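Local coordinates for protein putative short-chain dehydrogenase/reductase (Burkholderia xenovorans, PDB 5IZ4) that probably acts as an NAD(P)(H)-dependent short-chain dehydrogenase/reductase, perhaps on 3-oxoacyl-[acyl-carrier-protein] substrates, and binds ADP in its Rossmann-fold nucleotide site, at residues L98-G103 with Y133-A138; S154-S159 with N198-G203. One frame throughout, in Å; residues are numbered along the deposited sequence.

Contact 1 (L98-G103 with Y133-A138); sequences LINCAG and YQMTRA. With ADP (adenosine-5'-diphosphate), chain B.
In the Rossmann fold of this short-chain dehydrogenase, strand 97-100 and helix 118-146 pack against each other where Leu-98 and Asn-100 meet Met-135 and Thr-136. The strand and helix segments run antiparallel, their axes 9.4 Å apart. Leu-98 works with both of its methyls. CG lies anti to the backbone N (chi1 166°), which sends CD2 against the helix backbone, 3.5 Å from Thr-136 CA, while CD1 rests 3.9 Å from Met-135 CG.

Asn-100, two residues further along the strand and on the same side of it, puts its amide beside that patch. OD1 lies over the first part of the methionine chain, 3.6 Å from both CB and CG of Met-135, and ND2 reaches Thr-136 OG1 at 3.0 Å. This last bond is weak, bent to 132° at the hydrogen. The firmer partners are outside: ND2 also donates to Asn-157 OD1 on the neighbouring strand, and Thr-136 OG1 bonds to Leu-132 O one turn back along its own helix. The chain of Met-135 bends at chi2 and continues toward Thr-20 of strand 16-20 and Cys-81 of helix 78-92.

Asn-100 to Gly-103 (Asn-Cys-Ala-Gly) occupy the place of the NNAG motif of classical short-chain dehydrogenases, at the end of this strand. Ala-102 CB lies 3.5 Å from adenine N3 of the bound ADP, and Gly-103 N donates to the ribose O4' at 3.3 Å. On the far side of the helix, Arg-137 pairs with Asp-78 and also bonds to carbonyls of Phe-113 and Ile-116 of a second subunit.

Contact 2 (S154-S159 with N198-G203); sequences SVVNVS and NALAPG
Strands 153-158 and 195-202 are parallel neighbours in the Rossmann sheet, and four backbone bonds zip Val-155 to Ser-159 onto Asn-198 to Leu-200. Asn-198 N donates to Val-155 O and its own carbonyl accepts from Asn-157 N at 2.8 Å. Asn-157 O then takes Leu-200 N, and Leu-200 O takes Ser-159 N. The first three bonds are fairly straight, whereas the one to Ser-159 bends to 131° at the hydrogen as the first strand gives way to loop. Two carbonyls carry an additional CA-H contact: Ala-199 CA approaches Asn-157 O at 3.1 Å, and Val-156 CA approaches Asn-198 O.

A water spans the start of the pair. It donates to Val-155 O (2.9 Å), giving that carbonyl a second donor besides Asn-198 N, accepts from Asn-198 ND2, and bonds to Ser-154 OG, which also pairs with Thr-249 OG1. Asn-198 ND2 also reaches Ile-255 O, and its OD1 accepts from Gln-258 N. With OD1 taken by the Asn-100 amide, Asn-157 bonds through ND2 to Thr-184 OG1. Val-158 O takes Lys-177 NZ, and Ser-159 OG pairs with Asn-181.

Val-156, Val-158 and Leu-200 lie on one face of the sheet, where Leu-200 also packs on helix 238-250; Asn-157 and Ala-199 are on the other, toward helix 171-191. Val-156 CG1, anti to the backbone N (chi1 176°), lies 3.7 Å from Leu-200 CG.

Overall arrangement
Contact 1 closes before contact 2 opens along the chain, and helix 118-146 is followed by strand 153-158. Their centres are about 11 Å apart, and both reach the same parallel sheet, where strands 97-100, 153-158 and 195-202 lie side by side. Contact 1 joins the first of these to a helix on one face; contact 2 joins the other two edge to edge. Between them, Asn-100 N probably bonds to Val-156 O and Val-156 N to Leu-98 O, while Cys-101 SG packs on Val-158 CG2. Contact 2 is thus part of the middle of the sheet, and contact 1 lays a helix over it. The C-terminal ends of strands 97-100 and 153-158 point toward the ADP site, with the Val-158 side chain about 5 Å from the ligand.

Contact 1 (L98-G103 with Y133-A138)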
ATOM      1  N   LEU A  98      25.202   0.303  -6.860  1.00 15.62           N
ATOM      2  CA  LEU A  98      24.853   1.308  -7.859  1.00 18.82           C
ATOM      3  C   LEU A  98      23.749   2.162  -7.256  1.00 19.64           C
ATOM      4  O   LEU A  98      22.722   1.627  -6.829  1.00 16.60           O
ATOM      5  CB  LEU A  98      24.377   0.660  -9.162  1.00 14.49           C
ATOM      6  CG  LEU A  98      23.680   1.597 -10.153  1.00 16.00           C
ATOM      7  CD1 LEU A  98      24.665   2.617 -10.711  1.00 18.98           C
ATOM      8  CD2 LEU A  98      23.052   0.765 -11.276  1.00 18.73           C
ATOM      9  N   ILE A  99      23.957   3.474  -7.207  1.00 16.47           N
ATOM     10  CA  ILE A  99      22.957   4.407  -6.692  1.00 15.63           C
ATOM     11  C   ILE A  99      22.500   5.268  -7.870  1.00 19.63           C
ATOM     12  O   ILE A  99      23.248   6.128  -8.356  1.00 17.37           O
ATOM     13  CB  ILE A  99      23.504   5.273  -5.549  1.00 16.96           C
ATOM     14  CG1 ILE A  99      24.454   4.478  -4.639  1.00 18.02           C
ATOM     15  CG2 ILE A  99      22.345   5.854  -4.730  1.00 18.38           C
ATOM     16  CD1 ILE A  99      23.790   3.369  -3.820  1.00 16.94           C
ATOM     17  N   ASN A 100      21.273   5.041  -8.335  1.00 17.61           N
ATOM     18  CA  ASN A 100      20.730   5.739  -9.501  1.00 18.22           C
ATOM     19  C   ASN A 100      20.108   7.057  -9.055  1.00 19.85           C
ATOM     20  O   ASN A 100      18.927   7.121  -8.720  1.00 18.09           O
ATOM     21  CB  ASN A 100      19.699   4.865 -10.212  1.00 15.89           C
ATOM     22  CG  ASN A 100      20.331   3.694 -10.940  1.00 18.98           C
ATOM     23  OD1 ASN A 100      21.171   3.883 -11.813  1.00 18.00           O
ATOM     24  ND2 ASN A 100      19.944   2.470 -10.566  1.00 14.35           N
ATOM     25  N   CYS A 101      20.901   8.134  -9.083  1.00 17.85           N
ATOM     26  CA  CYS A 101      20.410   9.457  -8.711  1.00 19.17           C
ATOM     27  C   CYS A 101      20.219  10.388  -9.901  1.00 21.26           C
ATOM     28  O   CYS A 101      19.707  11.496  -9.718  1.00 20.15           O
ATOM     29  CB  CYS A 101      21.349  10.135  -7.706  1.00 17.62           C
ATOM     30  SG  CYS A 101      21.788   9.089  -6.294  1.00 20.15           S
ATOM     31  N   ALA A 102      20.614   9.977 -11.099  1.00 16.44           N
ATOM     32  CA  ALA A 102      20.382  10.810 -12.270  1.00 19.27           C
ATOM     33  C   ALA A 102      18.882  10.987 -12.474  1.00 21.86           C
ATOM     34  O   ALA A 102      18.116  10.020 -12.389  1.00 21.61           O
ATOM     35  CB  ALA A 102      21.018  10.171 -13.503  1.00 17.87           C
ATOM     36  N   GLY A 103      18.461  12.222 -12.718  1.00 20.27           N
ATOM     37  CA  GLY A 103      17.046  12.460 -12.947  1.00 21.41           C
ATOM     38  C   GLY A 103      16.812  13.865 -13.447  1.00 20.10           C
ATOM     39  O   GLY A 103      17.709  14.713 -13.431  1.00 26.16           O
ATOM     40  N   TYR A 133      16.923   2.183 -15.736  1.00 15.22           N
ATOM     41  CA  TYR A 133      16.991   0.784 -16.148  1.00 13.36           C
ATOM     42  C   TYR A 133      18.280   0.484 -16.913  1.00 17.66           C
ATOM     43  O   TYR A 133      18.928  -0.548 -16.683  1.00 17.37           O
ATOM     44  CB  TYR A 133      15.780   0.430 -17.007  1.00 16.90           C
ATOM     45  CG  TYR A 133      15.870  -0.967 -17.569  1.00 17.71           C
ATOM     46  CD1 TYR A 133      16.367  -1.194 -18.850  1.00 17.50           C
ATOM     47  CD2 TYR A 133      15.480  -2.066 -16.806  1.00 19.13           C
ATOM     48  CE1 TYR A 133      16.469  -2.475 -19.366  1.00 18.55           C
ATOM     49  CE2 TYR A 133      15.571  -3.353 -17.306  1.00 19.88           C
ATOM     50  CZ  TYR A 133      16.073  -3.550 -18.592  1.00 18.34           C
ATOM     51  OH  TYR A 133      16.169  -4.825 -19.086  1.00 18.65           O
ATOM     52  N   GLN A 134      18.648   1.352 -17.858  1.00 17.80           N
ATOM     53  CA  GLN A 134      19.814   1.072 -18.691  1.00 18.52           C
ATOM     54  C   GLN A 134      21.094   1.053 -17.862  1.00 18.51           C
ATOM     55  O   GLN A 134      21.983   0.226 -18.100  1.00 19.54           O
ATOM     56  CB  GLN A 134      19.903   2.094 -19.830  1.00 16.28           C
ATOM     57  CG  GLN A 134      18.815   1.863 -20.893  1.00 15.37           C
ATOM     58  CD  GLN A 134      18.883   2.829 -22.078  1.00 18.41           C
ATOM     59  OE1 GLN A 134      18.458   2.486 -23.180  1.00 19.24           O
ATOM     60  NE2 GLN A 134      19.385   4.046 -21.847  1.00 20.04           N
ATOM     61  N   MET A 135      21.197   1.943 -16.875  1.00 17.03           N
ATOM     62  CA  MET A 135      22.368   1.953 -16.005  1.00 17.70           C
ATOM     63  C   MET A 135      22.417   0.685 -15.163  1.00 19.37           C
ATOM     64  O   MET A 135      23.469   0.043 -15.038  1.00 18.07           O
ATOM     65  CB  MET A 135      22.338   3.193 -15.108  1.00 18.02           C
ATOM     66  CG  MET A 135      23.655   3.480 -14.429  1.00 21.76           C
ATOM     67  SD  MET A 135      24.935   3.901 -15.643  1.00 22.95           S
ATOM     68  CE  MET A 135      26.389   3.435 -14.706  1.00 25.48           C
ATOM     69  N   THR A 136      21.275   0.307 -14.587  1.00 17.79           N
ATOM     70  CA  THR A 136      21.207  -0.902 -13.777  1.00 16.38           C
ATOM     71  C   THR A 136      21.572  -2.128 -14.603  1.00 17.26           C
ATOM     72  O   THR A 136      22.407  -2.940 -14.188  1.00 17.60           O
ATOM     73  CB  THR A 136      19.811  -1.055 -13.180  1.00 16.90           C
ATOM     74  OG1 THR A 136      19.487   0.096 -12.384  1.00 18.53           O
ATOM     75  CG2 THR A 136      19.767  -2.283 -12.296  1.00 16.98           C
ATOM     76  N   ARG A 137      20.965  -2.261 -15.789  1.00 16.71           N
ATOM     77  CA  ARG A 137      21.275  -3.382 -16.676  1.00 16.15           C
ATOM     78  C   ARG A 137      22.759  -3.446 -17.002  1.00 20.47           C
ATOM     79  O   ARG A 137      23.349  -4.536 -17.023  1.00 18.42           O
ATOM     80  CB  ARG A 137      20.464  -3.282 -17.972  1.00 16.82           C
ATOM     81  CG  ARG A 137      20.866  -4.335 -19.015  1.00 21.28           C
ATOM     82  CD  ARG A 137      19.976  -4.317 -20.276  1.00 22.82           C
ATOM     83  NE  ARG A 137      20.067  -3.055 -21.019  1.00 19.72           N
ATOM     84  CZ  ARG A 137      19.252  -2.710 -22.008  1.00 21.29           C
ATOM     85  NH1 ARG A 137      18.285  -3.535 -22.397  1.00 18.83           N
ATOM     86  NH2 ARG A 137      19.412  -1.537 -22.622  1.00 22.03           N
ATOM     87  N   ALA A 138      23.380  -2.293 -17.285  1.00 16.63           N
ATOM     88  CA  ALA A 138      24.796  -2.294 -17.642  1.00 19.68           C
ATOM     89  C   ALA A 138      25.667  -2.792 -16.493  1.00 20.51           C
ATOM     90  O   ALA A 138      26.678  -3.467 -16.729  1.00 19.14           O
ATOM     91  CB  ALA A 138      25.237  -0.892 -18.075  1.00 20.37           C
TER
HETATM   92  PB  ADP B 300      18.353  15.700  -6.346  1.00 75.41           P
HETATM   93  O1B ADP B 300      18.152  14.538  -7.386  1.00 78.40           O
HETATM   94  O2B ADP B 300      19.696  15.700  -5.560  1.00 71.57           O
HETATM   95  O3B ADP B 300      17.104  16.127  -5.512  1.00 84.00           O
HETATM   96  PA  ADP B 300      19.687  17.183  -8.645  1.00 60.68           P
HETATM   97  O1A ADP B 300      19.010  17.812  -9.990  1.00 54.81           O
HETATM   98  O2A ADP B 300      20.950  17.995  -8.221  1.00 64.01           O
HETATM   99  O3A ADP B 300      18.510  17.014  -7.597  1.00 75.39           O
HETATM  100  O5' ADP B 300      20.141  15.725  -9.286  1.00 56.09           O
HETATM  101  C5' ADP B 300      19.872  15.368 -10.651  1.00 32.72           C
HETATM  102  C4' ADP B 300      21.241  15.025 -11.242  1.00 31.35           C
HETATM  103  O4' ADP B 300      21.080  14.180 -12.451  1.00 23.89           O
HETATM  104  C3' ADP B 300      22.059  16.259 -11.698  1.00 28.52           C
HETATM  105  O3' ADP B 300      23.433  16.074 -11.502  1.00 36.78           O
HETATM  106  C2' ADP B 300      21.742  16.249 -13.219  1.00 31.17           C
HETATM  107  O2' ADP B 300      22.801  16.964 -13.858  1.00 38.43           O
HETATM  108  C1' ADP B 300      21.812  14.761 -13.512  1.00 22.00           C
HETATM  109  N9  ADP B 300      21.178  14.434 -14.805  1.00 22.36           N
HETATM  110  C8  ADP B 300      20.080  15.037 -15.439  1.00 21.72           C
HETATM  111  N7  ADP B 300      19.831  14.458 -16.590  1.00 21.69           N
HETATM  112  C5  ADP B 300      20.775  13.460 -16.726  1.00 22.64           C
HETATM  113  C6  ADP B 300      21.012  12.531 -17.724  1.00 18.53           C
HETATM  114  N6  ADP B 300      20.229  12.501 -18.831  1.00 22.84           N
HETATM  115  N1  ADP B 300      22.023  11.667 -17.581  1.00 18.56           N
HETATM  116  C2  ADP B 300      22.787  11.731 -16.477  1.00 18.47           C
HETATM  117  N3  ADP B 300      22.633  12.586 -15.483  1.00 23.66           N
HETATM  118  C4  ADP B 300      21.612  13.442 -15.627  1.00 23.10           C

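Contact 2 (S154-S159 with N198-G203)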
ATOM      1  N   SER A 154      24.030  -4.310  -4.080  1.00 15.99           N
ATOM      2  CA  SER A 154      22.936  -3.390  -3.790  1.00 15.39           C
ATOM      3  C   SER A 154      22.705  -2.403  -4.926  1.00 20.16           C
ATOM      4  O   SER A 154      23.644  -1.744  -5.372  1.00 18.49           O
ATOM      5  CB  SER A 154      23.228  -2.618  -2.496  1.00 19.38           C
ATOM      6  OG  SER A 154      22.228  -1.643  -2.251  1.00 18.03           O
ATOM      7  N   VAL A 155      21.452  -2.277  -5.363  1.00 16.28           N
ATOM      8  CA  VAL A 155      21.016  -1.198  -6.251  1.00 14.08           C
ATOM      9  C   VAL A 155      20.026  -0.331  -5.479  1.00 15.15           C
ATOM     10  O   VAL A 155      19.057  -0.846  -4.906  1.00 17.83           O
ATOM     11  CB  VAL A 155      20.379  -1.750  -7.541  1.00 15.02           C
ATOM     12  CG1 VAL A 155      19.841  -0.619  -8.437  1.00 15.49           C
ATOM     13  CG2 VAL A 155      21.410  -2.589  -8.317  1.00 17.02           C
ATOM     14  N   VAL A 156      20.257   0.980  -5.465  1.00 17.41           N
ATOM     15  CA  VAL A 156      19.367   1.926  -4.793  1.00 15.67           C
ATOM     16  C   VAL A 156      18.874   2.928  -5.828  1.00 15.77           C
ATOM     17  O   VAL A 156      19.678   3.642  -6.446  1.00 17.02           O
ATOM     18  CB  VAL A 156      20.062   2.646  -3.626  1.00 15.20           C
ATOM     19  CG1 VAL A 156      19.137   3.707  -3.004  1.00 16.96           C
ATOM     20  CG2 VAL A 156      20.537   1.644  -2.568  1.00 18.08           C
ATOM     21  N   ASN A 157      17.559   2.983  -6.014  1.00 17.20           N
ATOM     22  CA  ASN A 157      16.927   3.882  -6.974  1.00 16.35           C
ATOM     23  C   ASN A 157      16.348   5.075  -6.232  1.00 18.17           C
ATOM     24  O   ASN A 157      15.566   4.899  -5.298  1.00 17.06           O
ATOM     25  CB  ASN A 157      15.814   3.155  -7.737  1.00 16.89           C
ATOM     26  CG  ASN A 157      16.336   1.992  -8.546  1.00 18.87           C
ATOM     27  OD1 ASN A 157      17.463   2.029  -9.041  1.00 16.97           O
ATOM     28  ND2 ASN A 157      15.523   0.947  -8.682  1.00 18.34           N
ATOM     29  N   VAL A 158      16.707   6.284  -6.642  1.00 15.45           N
ATOM     30  CA  VAL A 158      16.152   7.469  -5.997  1.00 16.52           C
ATOM     31  C   VAL A 158      14.845   7.784  -6.711  1.00 19.87           C
ATOM     32  O   VAL A 158      14.832   8.326  -7.819  1.00 17.68           O
ATOM     33  CB  VAL A 158      17.112   8.656  -6.016  1.00 20.28           C
ATOM     34  CG1 VAL A 158      16.447   9.850  -5.308  1.00 22.53           C
ATOM     35  CG2 VAL A 158      18.398   8.283  -5.332  1.00 20.24           C
ATOM     36  N   SER A 159      13.738   7.424  -6.073  1.00 16.22           N
ATOM     37  CA  SER A 159      12.430   7.766  -6.607  1.00 14.22           C
ATOM     38  C   SER A 159      11.969   9.063  -5.944  1.00 17.08           C
ATOM     39  O   SER A 159      12.782   9.971  -5.737  1.00 20.24           O
ATOM     40  CB  SER A 159      11.466   6.601  -6.377  1.00 15.57           C
ATOM     41  OG  SER A 159      10.212   6.837  -6.980  1.00 19.31           O
ATOM     42  N   ASN A 198      16.237  -1.617  -4.203  1.00 16.21           N
ATOM     43  CA  ASN A 198      15.302  -0.848  -3.394  1.00 16.64           C
ATOM     44  C   ASN A 198      15.206   0.561  -3.959  1.00 15.06           C
ATOM     45  O   ASN A 198      16.070   1.010  -4.715  1.00 16.21           O
ATOM     46  CB  ASN A 198      15.736  -0.796  -1.925  1.00 13.48           C
ATOM     47  CG  ASN A 198      15.694  -2.162  -1.261  1.00 18.85           C
ATOM     48  OD1 ASN A 198      14.614  -2.709  -1.006  1.00 16.66           O
ATOM     49  ND2 ASN A 198      16.870  -2.718  -0.968  1.00 14.46           N
ATOM     50  N   ALA A 199      14.130   1.257  -3.598  1.00 15.06           N
ATOM     51  CA  ALA A 199      13.952   2.642  -4.004  1.00 13.81           C
ATOM     52  C   ALA A 199      13.806   3.513  -2.767  1.00 20.77           C
ATOM     53  O   ALA A 199      13.383   3.040  -1.704  1.00 19.05           O
ATOM     54  CB  ALA A 199      12.728   2.831  -4.926  1.00 15.74           C
ATOM     55  N   LEU A 200      14.186   4.784  -2.910  1.00 17.15           N
ATOM     56  CA  LEU A 200      13.997   5.781  -1.860  1.00 20.58           C
ATOM     57  C   LEU A 200      12.982   6.808  -2.341  1.00 19.72           C
ATOM     58  O   LEU A 200      13.008   7.207  -3.504  1.00 18.29           O
ATOM     59  CB  LEU A 200      15.311   6.494  -1.516  1.00 22.83           C
ATOM     60  CG  LEU A 200      16.514   5.607  -1.227  1.00 27.66           C
ATOM     61  CD1 LEU A 200      17.708   6.414  -0.732  1.00 23.33           C
ATOM     62  CD2 LEU A 200      16.107   4.596  -0.212  1.00 24.63           C
ATOM     63  N   ALA A 201      12.090   7.255  -1.448  1.00 16.96           N
ATOM     64  CA  ALA A 201      11.066   8.230  -1.823  1.00 14.63           C
ATOM     65  C   ALA A 201      11.202   9.442  -0.909  1.00 21.12           C
ATOM     66  O   ALA A 201      10.474   9.568   0.090  1.00 15.51           O
ATOM     67  CB  ALA A 201       9.660   7.633  -1.756  1.00 20.16           C
ATOM     68  N   PRO A 202      12.121  10.350  -1.222  1.00 19.34           N
ATOM     69  CA  PRO A 202      12.249  11.578  -0.435  1.00 18.73           C
ATOM     70  C   PRO A 202      11.057  12.493  -0.654  1.00 20.27           C
ATOM     71  O   PRO A 202      10.428  12.495  -1.719  1.00 19.97           O
ATOM     72  CB  PRO A 202      13.532  12.230  -0.979  1.00 20.64           C
ATOM     73  CG  PRO A 202      14.141  11.241  -1.910  1.00 28.05           C
ATOM     74  CD  PRO A 202      13.065  10.302  -2.349  1.00 16.58           C
ATOM     75  N   GLY A 203      10.762  13.285   0.371  1.00 18.97           N
ATOM     76  CA  GLY A 203       9.845  14.395   0.226  1.00 20.71           C
ATOM     77  C   GLY A 203      10.605  15.660  -0.114  1.00 25.94           C
ATOM     78  O   GLY A 203      11.333  15.693  -1.110  1.00 27.77           O
TER
HETATM   79  O   HOH W   1      19.396  -1.728  -2.187  1.00 17.14           O